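Local coordinates for protein 1,3-alpha-isomaltosidase (PDB 5X3I) that hydrolyses the alpha-1,3-glucosidic linkages of the cyclic tetrasaccharide cyclobis-(1-6)-alpha-nigerosyl, giving isomaltose in the intracellular breakdown of this starch-derived sugar, at residues 338-342 with 392-398; 355-359 with 453-457; 360-366 with 458-463. The protein carries 1 engineered substitution. All blocks are in the same frame, centred on the assembly; numbering follows the deposited sequence.

The three contacts lie within the family 31 TIM-barrel domain. The loop region that follows barrel strand 330-333 supplies 338-342, 355-359 and 360-366 in that order; their partners follow as 392-398, at the end of strand 388-393, then 453-457 and 458-463, ahead of strand 467-470. The centres of contact 1 and contact 2 are about 13 Å apart, those of contact 2 and contact 3 about 11 Å, and those of contact 1 and contact 3 about 17 Å. Arg-456 connects contact 1 to contact 2 through Gln-393, whereas His-359 packs on Phe-364 between contacts 2 and 3. A chain of contacts thus runs, by way of contact 2, from contact 1, beside engineered Ala-471 at the inferred nucleophile position, to contact 3 away from the annotated sites.

Contact 1 of 3, residues 338-342 with 392-398; sequences DEQGI and WQIPLQK
Ile-342 wedges its CG2 methyl against the benzo edge of Trp-392, 3.6 Å from CZ3 and near the plane of the indole. That methyl lies roughly anti to the backbone N; chi1, measured to CG1, is -29° and off a staggered value, and the CG1 branch faces the CG2 methyl of Ile-394 at 4.2 Å. The carbonyl of Ile-342 is met by Gln-393: its chain folds back at chi2 (-74°), and NE2 donates almost head-on to Ile-342 O (3.0 Å; C=O...N angle 163°). The same NE2 also donates to Trp-392 O (2.9 Å), and OE1 accepts from Arg-456, which fixes the amide's rotation. Lys-398 runs fully extended beyond CG, passing Gln-340 O with its methylenes until NZ reaches Glu-339 O (2.8 Å) from above the carbonyl plane. One water joins Gln-340 O, Leu-396 O and Lys-398 N. Asp-338 OD1 shapes the loop as an Asx turn, taking Gln-340 N (2.7 Å) and also Ile-342 N. The loop after strand 330-333 is thereby pinned to the end of barrel strand 388-393, where Trp-392 touches Ala-471, Gln-393 packs on helix 496-510 and Gln-397 on helix 404-415.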
loop_
_atom_site.group_PDB
_atom_site.type_symbol
_atom_site.label_atom_id
_atom_site.label_comp_id
_atom_site.label_asym_id
_atom_site.label_seq_id
_atom_site.Cartn_x
_atom_site.Cartn_y
_atom_site.Cartn_z
ATOM N N ASP A 338 -11.731 -7.291 20.270
ATOM C CA ASP A 338 -12.633 -8.434 20.348
ATOM C C ASP A 338 -12.573 -9.318 19.102
ATOM O O ASP A 338 -13.222 -10.348 19.046
ATOM C CB ASP A 338 -14.080 -7.974 20.591
ATOM C CG ASP A 338 -14.615 -7.028 19.505
ATOM O OD1 ASP A 338 -14.046 -6.936 18.401
ATOM O OD2 ASP A 338 -15.627 -6.366 19.775
ATOM N N GLU A 339 -11.840 -8.875 18.088
ATOM C CA GLU A 339 -11.767 -9.573 16.812
ATOM C C GLU A 339 -13.150 -9.749 16.194
ATOM O O GLU A 339 -13.372 -10.661 15.418
ATOM C CB GLU A 339 -11.079 -10.942 16.953
ATOM C CG GLU A 339 -9.627 -10.891 17.425
ATOM C CD GLU A 339 -8.732 -10.055 16.518
ATOM O OE1 GLU A 339 -9.095 -9.811 15.348
ATOM O OE2 GLU A 339 -7.652 -9.643 16.979
ATOM N N GLN A 340 -14.077 -8.862 16.532
ATOM C CA GLN A 340 -15.352 -8.873 15.852
ATOM C C GLN A 340 -15.560 -7.520 15.183
ATOM O O GLN A 340 -15.290 -7.388 14.000
ATOM C CB GLN A 340 -16.483 -9.232 16.827
ATOM C CG GLN A 340 -16.381 -10.689 17.302
ATOM C CD GLN A 340 -17.588 -11.192 18.081
ATOM O OE1 GLN A 340 -18.627 -10.545 18.153
ATOM N NE2 GLN A 340 -17.439 -12.365 18.678
ATOM N N GLY A 341 -15.914 -6.525 15.939
ATOM C CA GLY A 341 -15.984 -5.194 15.425
ATOM C C GLY A 341 -14.670 -4.446 15.271
ATOM O O GLY A 341 -14.620 -3.522 14.550
ATOM N N ILE A 342 -13.640 -4.874 15.997
ATOM C CA ILE A 342 -12.334 -4.262 15.976
ATOM C C ILE A 342 -12.421 -2.798 16.378
ATOM O O ILE A 342 -11.771 -1.965 15.820
ATOM C CB ILE A 342 -11.605 -4.401 14.626
ATOM C CG1 ILE A 342 -12.020 -5.654 13.867
ATOM C CG2 ILE A 342 -10.105 -4.358 14.795
ATOM C CD1 ILE A 342 -11.603 -6.964 14.463
ATOM N N TRP A 392 -4.409 -1.146 15.911
ATOM C CA TRP A 392 -4.720 -1.643 14.571
ATOM C C TRP A 392 -6.177 -1.404 14.195
ATOM O O TRP A 392 -7.065 -1.485 15.036
ATOM C CB TRP A 392 -4.392 -3.133 14.504
ATOM C CG TRP A 392 -4.517 -3.834 13.167
ATOM C CD1 TRP A 392 -3.567 -3.914 12.187
ATOM C CD2 TRP A 392 -5.618 -4.632 12.719
ATOM N NE1 TRP A 392 -4.026 -4.681 11.145
ATOM C CE2 TRP A 392 -5.281 -5.137 11.447
ATOM C CE3 TRP A 392 -6.862 -4.956 13.263
ATOM C CZ2 TRP A 392 -6.144 -5.943 10.711
ATOM C CZ3 TRP A 392 -7.715 -5.761 12.534
ATOM C CH2 TRP A 392 -7.353 -6.243 11.268
ATOM N N GLN A 393 -6.396 -1.127 12.914
ATOM C CA GLN A 393 -7.715 -0.923 12.345
ATOM C C GLN A 393 -7.813 -1.552 10.956
ATOM O O GLN A 393 -6.807 -1.699 10.254
ATOM C CB GLN A 393 -8.038 0.563 12.246
ATOM C CG GLN A 393 -8.291 1.240 13.566
ATOM C CD GLN A 393 -9.635 0.854 14.133
ATOM O OE1 GLN A 393 -10.669 1.338 13.685
ATOM N NE2 GLN A 393 -9.626 -0.038 15.110
ATOM N N ILE A 394 -9.036 -1.917 10.586
ATOM C CA ILE A 394 -9.356 -2.416 9.258
ATOM C C ILE A 394 -10.704 -1.806 8.850
ATOM O O ILE A 394 -11.592 -1.683 9.676
ATOM C CB ILE A 394 -9.393 -3.975 9.246
ATOM C CG1 ILE A 394 -9.566 -4.529 7.828
ATOM C CG2 ILE A 394 -10.463 -4.508 10.189
ATOM C CD1 ILE A 394 -8.283 -4.572 7.031
ATOM N N PRO A 395 -10.867 -1.416 7.572
ATOM C CA PRO A 395 -12.146 -0.802 7.193
ATOM C C PRO A 395 -13.161 -1.839 6.728
ATOM O O PRO A 395 -13.585 -1.808 5.568
ATOM C CB PRO A 395 -11.754 0.125 6.046
ATOM C CG PRO A 395 -10.627 -0.622 5.379
ATOM C CD PRO A 395 -9.877 -1.327 6.485
ATOM N N LEU A 396 -13.513 -2.751 7.624
ATOM C CA LEU A 396 -14.411 -3.859 7.328
ATOM C C LEU A 396 -15.271 -4.185 8.536
ATOM O O LEU A 396 -14.782 -4.191 9.663
ATOM C CB LEU A 396 -13.625 -5.104 6.922
ATOM C CG LEU A 396 -12.834 -5.030 5.617
ATOM C CD1 LEU A 396 -11.934 -6.252 5.456
ATOM C CD2 LEU A 396 -13.799 -4.892 4.455
ATOM N N GLN A 397 -16.538 -4.470 8.282
ATOM C CA GLN A 397 -17.469 -4.890 9.306
ATOM C C GLN A 397 -17.897 -6.332 9.060
ATOM O O GLN A 397 -18.635 -6.604 8.117
ATOM C CB GLN A 397 -18.684 -3.976 9.322
ATOM C CG GLN A 397 -19.616 -4.205 10.486
ATOM C CD GLN A 397 -19.026 -3.689 11.788
ATOM O OE1 GLN A 397 -18.107 -2.888 11.774
ATOM N NE2 GLN A 397 -19.546 -4.162 12.907
ATOM N N LYS A 398 -17.446 -7.235 9.923
ATOM C CA LYS A 398 -17.719 -8.660 9.782
ATOM C C LYS A 398 -19.212 -8.951 9.771
ATOM O O LYS A 398 -19.966 -8.420 10.581
ATOM C CB LYS A 398 -17.053 -9.455 10.902
ATOM C CG LYS A 398 -15.539 -9.486 10.843
ATOM C CD LYS A 398 -14.994 -10.496 11.828
ATOM C CE LYS A 398 -13.484 -10.497 11.852
ATOM N NZ LYS A 398 -12.943 -11.491 12.801
HETATM O O HOH W 1 -10.102 -10.804 13.361
HETATM O O HOH W 2 -15.697 -5.838 11.858
HETATM O O HOH W 3 -13.685 -2.804 11.973
HETATM O O HOH W 4 -16.688 -1.494 13.769
HETATM O O HOH W 5 -11.210 -1.573 12.640
#

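Contact 2 of 3, residues 355-359 with 453-457; sequences DGSAH and TEKRR
Lys-455 reaches across to Gly-356, its NZ donating to Gly-356 O at 2.7 Å. The donor stands 39° out of the carbonyl plane, so it sits on neither lone pair. The aliphatic chain is extended until chi4 (-55°), where a final bend turns the ammonium to this carbonyl. NZ also donates to a water that bonds Ser-357 O, and Trp-451 adds a cation-pi contact, so the buried lysine has three kinds of partner. Beside it the methyl of Ala-358 points at the other backbone, with CB 3.6 Å from Glu-454 O and also touching CG of Glu-454 at 3.7 Å. Two further waters tie the backbones: one accepts from His-359 N and donates to Lys-455 O (2.9 Å), the other donates to both His-359 O and Glu-454 O.

In the next shell, Asp-355 OD1 accepts from Ser-357 N (2.9 Å) and Ser-357 OG, an Asx turn that sets the bend carrying Gly-356 O. On the other side, Arg-457 NE forms a salt bridge with Glu-454 OE1 (2.9 Å) within a type I turn from Glu-454 to Arg-457. His-359 is held by Asp-363 and Gln-405. The contact joins the long excursion following barrel strand 330-333 to the turn between helices 446-454 and 457-461, at the periphery of the (beta/alpha)8 barrel.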
loop_
_atom_site.group_PDB
_atom_site.type_symbol
_atom_site.label_atom_id
_atom_site.label_comp_id
_atom_site.label_asym_id
_atom_site.label_seq_id
_atom_site.Cartn_x
_atom_site.Cartn_y
_atom_site.Cartn_z
ATOM N N ASP A 355 -29.213 -0.494 18.481
ATOM C CA ASP A 355 -29.404 0.445 17.376
ATOM C C ASP A 355 -28.138 0.673 16.542
ATOM O O ASP A 355 -28.166 1.382 15.556
ATOM C CB ASP A 355 -29.909 1.784 17.908
ATOM C CG ASP A 355 -28.936 2.437 18.876
ATOM O OD1 ASP A 355 -27.893 1.845 19.201
ATOM O OD2 ASP A 355 -29.230 3.546 19.337
ATOM N N GLY A 356 -27.026 0.084 16.955
ATOM C CA GLY A 356 -25.770 0.293 16.262
ATOM C C GLY A 356 -25.102 1.628 16.557
ATOM O O GLY A 356 -24.240 2.071 15.807
ATOM N N SER A 357 -25.507 2.276 17.642
ATOM C CA SER A 357 -24.869 3.511 18.072
ATOM C C SER A 357 -23.519 3.205 18.710
ATOM O O SER A 357 -23.290 2.106 19.181
ATOM C CB SER A 357 -25.756 4.271 19.059
ATOM O OG SER A 357 -26.057 3.479 20.190
ATOM N N ALA A 358 -22.636 4.191 18.718
ATOM C CA ALA A 358 -21.320 4.057 19.315
ATOM C C ALA A 358 -21.375 4.005 20.849
ATOM O O ALA A 358 -22.308 4.513 21.450
ATOM C CB ALA A 358 -20.439 5.201 18.864
ATOM N N HIS A 359 -20.356 3.409 21.463
ATOM C CA HIS A 359 -20.248 3.308 22.931
ATOM C C HIS A 359 -19.457 4.448 23.552
ATOM O O HIS A 359 -18.550 4.984 22.927
ATOM C CB HIS A 359 -19.587 1.995 23.352
ATOM C CG HIS A 359 -20.451 0.794 23.158
ATOM N ND1 HIS A 359 -21.493 0.484 24.002
ATOM C CD2 HIS A 359 -20.434 -0.168 22.210
ATOM C CE1 HIS A 359 -22.087 -0.616 23.578
ATOM N NE2 HIS A 359 -21.462 -1.031 22.493
ATOM N N THR A 453 -15.967 6.352 12.668
ATOM C CA THR A 453 -14.920 6.752 13.593
ATOM C C THR A 453 -15.482 7.021 14.994
ATOM O O THR A 453 -14.757 6.888 15.980
ATOM C CB THR A 453 -14.149 8.003 13.093
ATOM O OG1 THR A 453 -15.052 9.088 12.878
ATOM C CG2 THR A 453 -13.408 7.694 11.779
ATOM N N GLU A 454 -16.763 7.374 15.086
ATOM C CA GLU A 454 -17.370 7.665 16.388
ATOM C C GLU A 454 -17.254 6.464 17.322
ATOM O O GLU A 454 -17.141 6.620 18.517
ATOM C CB GLU A 454 -18.840 8.073 16.246
ATOM C CG GLU A 454 -19.477 8.571 17.536
ATOM C CD GLU A 454 -18.907 9.899 18.032
ATOM O OE1 GLU A 454 -18.157 10.574 17.296
ATOM O OE2 GLU A 454 -19.228 10.273 19.171
ATOM N N LYS A 455 -17.262 5.264 16.757
ATOM C CA LYS A 455 -17.133 4.049 17.553
ATOM C C LYS A 455 -15.752 3.944 18.203
ATOM O O LYS A 455 -15.601 3.306 19.247
ATOM C CB LYS A 455 -17.410 2.819 16.678
ATOM C CG LYS A 455 -18.779 2.878 15.985
ATOM C CD LYS A 455 -19.153 1.571 15.316
ATOM C CE LYS A 455 -20.509 1.694 14.602
ATOM N NZ LYS A 455 -21.583 2.157 15.513
ATOM N N ARG A 456 -14.761 4.576 17.579
ATOM C CA ARG A 456 -13.396 4.577 18.083
ATOM C C ARG A 456 -13.063 5.798 18.970
ATOM O O ARG A 456 -11.964 5.878 19.528
ATOM C CB ARG A 456 -12.409 4.524 16.915
ATOM C CG ARG A 456 -12.336 3.187 16.165
ATOM C CD ARG A 456 -13.472 2.971 15.168
ATOM N NE ARG A 456 -13.243 1.719 14.457
ATOM C CZ ARG A 456 -14.154 1.033 13.778
ATOM N NH1 ARG A 456 -15.407 1.469 13.665
ATOM N NH2 ARG A 456 -13.793 -0.105 13.204
ATOM N N ARG A 457 -13.997 6.738 19.079
ATOM C CA ARG A 457 -13.696 8.016 19.723
ATOM C C ARG A 457 -13.207 7.853 21.169
ATOM O O ARG A 457 -12.249 8.511 21.572
ATOM C CB ARG A 457 -14.908 8.955 19.688
ATOM C CG ARG A 457 -14.669 10.309 20.360
ATOM C CD ARG A 457 -15.778 11.320 20.047
ATOM N NE ARG A 457 -15.814 11.605 18.622
ATOM C CZ ARG A 457 -14.976 12.431 18.004
ATOM N NH1 ARG A 457 -14.048 13.089 18.695
ATOM N NH2 ARG A 457 -15.070 12.607 16.694
HETATM O O HOH W 6 -21.261 0.478 17.889
HETATM O O HOH W 7 -16.780 6.296 21.296
HETATM O O HOH W 8 -18.064 2.013 20.194
#

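Contact 3 of 3, residues 360-366 with 458-463; sequences RAEDFSY and YLVEHF
Tyr-458 OH, lying 3.8 Å from Phe-364 CZ, is gripped by two polar groups: it is hydrogen-bonded to Thr-343 O and accepts a hydrogen bond from a water, 3.0 Å away. That water also bonds Tyr-366 OH (2.9 Å) and rests over the centre of one face of the Phe-364 ring, so one water touches all three aromatic side chains. Phe-364 and Tyr-458 form an offset stack, centroids 4.9 Å apart and planes at 30°; CE2 of Phe-364 lies over the rim of the tyrosine face, while Leu-459 CG covers the opposite face. Tyr-458 takes the chi1 rotamer (77°) that sets CG between its backbone N and carbonyl carbon, turning the ring to Phe-364.

Tyr-366 approaches Phe-463 from the opposite direction, and its OH meets the edge of that ring, 3.3 Å from Phe-463 CZ. The methyl of Ala-361 sits over the face of the His-462 imidazole in a CH-pi contact, CB 4.0 Å from the centroid. One face of the Phe-463 ring is covered by its neighbour in sequence: His-462 CD2 lies over its centre, 3.5 Å above its plane.

Tyr-458 O accepts from both His-462 N and Phe-463 N. Segment 360-366, with its 3-10 turn 361-363 and a weakly bonded strand 365-366 beside 348-349, covers Tyr-458 of helix 457-461 together with His-462 and Phe-463; Phe-463 also packs on helix 375-384.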
loop_
_atom_site.group_PDB
_atom_site.type_symbol
_atom_site.label_atom_id
_atom_site.label_comp_id
_atom_site.label_asym_id
_atom_site.label_seq_id
_atom_site.Cartn_x
_atom_site.Cartn_y
_atom_site.Cartn_z
ATOM N N ARG A 360 -19.833 4.857 24.761
ATOM C CA ARG A 360 -18.943 5.712 25.526
ATOM C C ARG A 360 -18.010 4.842 26.375
ATOM O O ARG A 360 -18.244 3.647 26.522
ATOM C CB ARG A 360 -19.754 6.661 26.415
ATOM C CG ARG A 360 -21.114 7.051 25.830
ATOM C CD ARG A 360 -21.961 7.847 26.826
ATOM N NE ARG A 360 -21.538 9.241 26.918
ATOM C CZ ARG A 360 -21.763 10.031 27.961
ATOM N NH1 ARG A 360 -22.406 9.569 29.031
ATOM N NH2 ARG A 360 -21.336 11.285 27.935
ATOM N N ALA A 361 -17.032 5.463 27.024
ATOM C CA ALA A 361 -16.004 4.715 27.748
ATOM C C ALA A 361 -16.601 3.993 28.953
ATOM O O ALA A 361 -16.235 2.863 29.266
ATOM C CB ALA A 361 -14.892 5.636 28.196
ATOM N N GLU A 362 -17.554 4.651 29.598
ATOM C CA GLU A 362 -18.136 4.125 30.819
ATOM C C GLU A 362 -19.074 2.935 30.561
ATOM O O GLU A 362 -19.502 2.290 31.504
ATOM C CB GLU A 362 -18.869 5.240 31.573
ATOM C CG GLU A 362 -19.994 5.890 30.793
ATOM C CD GLU A 362 -19.559 7.100 29.969
ATOM O OE1 GLU A 362 -18.347 7.254 29.662
ATOM O OE2 GLU A 362 -20.456 7.902 29.619
ATOM N N ASP A 363 -19.385 2.643 29.299
ATOM C CA ASP A 363 -20.153 1.443 28.964
ATOM C C ASP A 363 -19.383 0.168 29.300
ATOM O O ASP A 363 -19.976 -0.887 29.471
ATOM C CB ASP A 363 -20.517 1.382 27.474
ATOM C CG ASP A 363 -21.374 2.545 27.007
ATOM O OD1 ASP A 363 -21.941 3.288 27.829
ATOM O OD2 ASP A 363 -21.494 2.693 25.784
ATOM N N PHE A 364 -18.060 0.265 29.345
ATOM C CA PHE A 364 -17.210 -0.918 29.387
ATOM C C PHE A 364 -16.697 -1.253 30.791
ATOM O O PHE A 364 -16.283 -0.375 31.537
ATOM C CB PHE A 364 -16.015 -0.741 28.441
ATOM C CG PHE A 364 -16.396 -0.564 26.992
ATOM C CD1 PHE A 364 -16.915 -1.627 26.259
ATOM C CD2 PHE A 364 -16.230 0.661 26.360
ATOM C CE1 PHE A 364 -17.264 -1.468 24.926
ATOM C CE2 PHE A 364 -16.577 0.830 25.023
ATOM C CZ PHE A 364 -17.094 -0.232 24.302
ATOM N N SER A 365 -16.730 -2.533 31.131
ATOM C CA SER A 365 -16.004 -3.042 32.288
ATOM C C SER A 365 -14.927 -3.978 31.793
ATOM O O SER A 365 -15.114 -4.649 30.793
ATOM C CB SER A 365 -16.924 -3.779 33.265
ATOM O OG SER A 365 -18.057 -2.997 33.576
ATOM N N TYR A 366 -13.816 -4.033 32.512
ATOM C CA TYR A 366 -12.706 -4.898 32.160
ATOM C C TYR A 366 -12.414 -5.850 33.326
ATOM O O TYR A 366 -12.147 -5.427 34.443
ATOM C CB TYR A 366 -11.487 -4.046 31.777
ATOM C CG TYR A 366 -11.826 -3.052 30.682
ATOM C CD1 TYR A 366 -11.744 -3.410 29.342
ATOM C CD2 TYR A 366 -12.275 -1.773 30.989
ATOM C CE1 TYR A 366 -12.084 -2.516 28.333
ATOM C CE2 TYR A 366 -12.614 -0.874 29.989
ATOM C CZ TYR A 366 -12.519 -1.258 28.661
ATOM O OH TYR A 366 -12.861 -0.378 27.673
ATOM N N TYR A 458 -13.844 6.969 21.933
ATOM C CA TYR A 458 -13.443 6.766 23.328
ATOM C C TYR A 458 -12.005 6.238 23.443
ATOM O O TYR A 458 -11.351 6.437 24.462
ATOM C CB TYR A 458 -14.409 5.817 24.043
ATOM C CG TYR A 458 -14.201 4.360 23.706
ATOM C CD1 TYR A 458 -14.684 3.829 22.519
ATOM C CD2 TYR A 458 -13.528 3.513 24.575
ATOM C CE1 TYR A 458 -14.501 2.493 22.205
ATOM C CE2 TYR A 458 -13.338 2.167 24.271
ATOM C CZ TYR A 458 -13.827 1.668 23.079
ATOM O OH TYR A 458 -13.643 0.352 22.757
ATOM N N LEU A 459 -11.504 5.590 22.393
ATOM C CA LEU A 459 -10.133 5.088 22.413
ATOM C C LEU A 459 -9.138 6.236 22.438
ATOM O O LEU A 459 -8.120 6.154 23.124
ATOM C CB LEU A 459 -9.846 4.176 21.217
ATOM C CG LEU A 459 -10.687 2.910 21.079
ATOM C CD1 LEU A 459 -10.581 2.365 19.652
ATOM C CD2 LEU A 459 -10.256 1.842 22.092
ATOM N N VAL A 460 -9.425 7.293 21.680
ATOM C CA VAL A 460 -8.579 8.489 21.700
ATOM C C VAL A 460 -8.886 9.439 22.874
ATOM O O VAL A 460 -7.974 9.981 23.483
ATOM C CB VAL A 460 -8.676 9.280 20.379
ATOM C CG1 VAL A 460 -7.679 10.402 20.382
ATOM C CG2 VAL A 460 -8.376 8.379 19.191
ATOM N N GLU A 461 -10.161 9.652 23.180
ATOM C CA GLU A 461 -10.524 10.650 24.186
ATOM C C GLU A 461 -10.385 10.143 25.636
ATOM O O GLU A 461 -9.892 10.862 26.490
ATOM C CB GLU A 461 -11.936 11.178 23.916
ATOM C CG GLU A 461 -11.989 11.970 22.618
ATOM C CD GLU A 461 -13.284 12.726 22.400
ATOM O OE1 GLU A 461 -14.217 12.607 23.216
ATOM O OE2 GLU A 461 -13.371 13.430 21.373
ATOM N N HIS A 462 -10.804 8.915 25.904
ATOM C CA HIS A 462 -10.633 8.329 27.230
ATOM C C HIS A 462 -9.268 7.660 27.357
ATOM O O HIS A 462 -8.498 8.006 28.240
ATOM C CB HIS A 462 -11.744 7.337 27.563
ATOM C CG HIS A 462 -11.528 6.614 28.861
ATOM N ND1 HIS A 462 -11.645 7.232 30.089
ATOM C CD2 HIS A 462 -11.183 5.330 29.117
ATOM C CE1 HIS A 462 -11.384 6.357 31.044
ATOM N NE2 HIS A 462 -11.108 5.194 30.481
ATOM N N PHE A 463 -8.989 6.659 26.521
ATOM C CA PHE A 463 -7.734 5.923 26.649
ATOM C C PHE A 463 -6.494 6.671 26.138
ATOM O O PHE A 463 -5.387 6.217 26.362
ATOM C CB PHE A 463 -7.851 4.557 25.958
ATOM C CG PHE A 463 -8.758 3.609 26.671
ATOM C CD1 PHE A 463 -8.366 3.026 27.867
ATOM C CD2 PHE A 463 -10.016 3.318 26.170
ATOM C CE1 PHE A 463 -9.211 2.164 28.548
ATOM C CE2 PHE A 463 -10.861 2.459 26.834
ATOM C CZ PHE A 463 -10.460 1.876 28.031
HETATM O O HOH W 9 -13.420 -1.516 25.054
#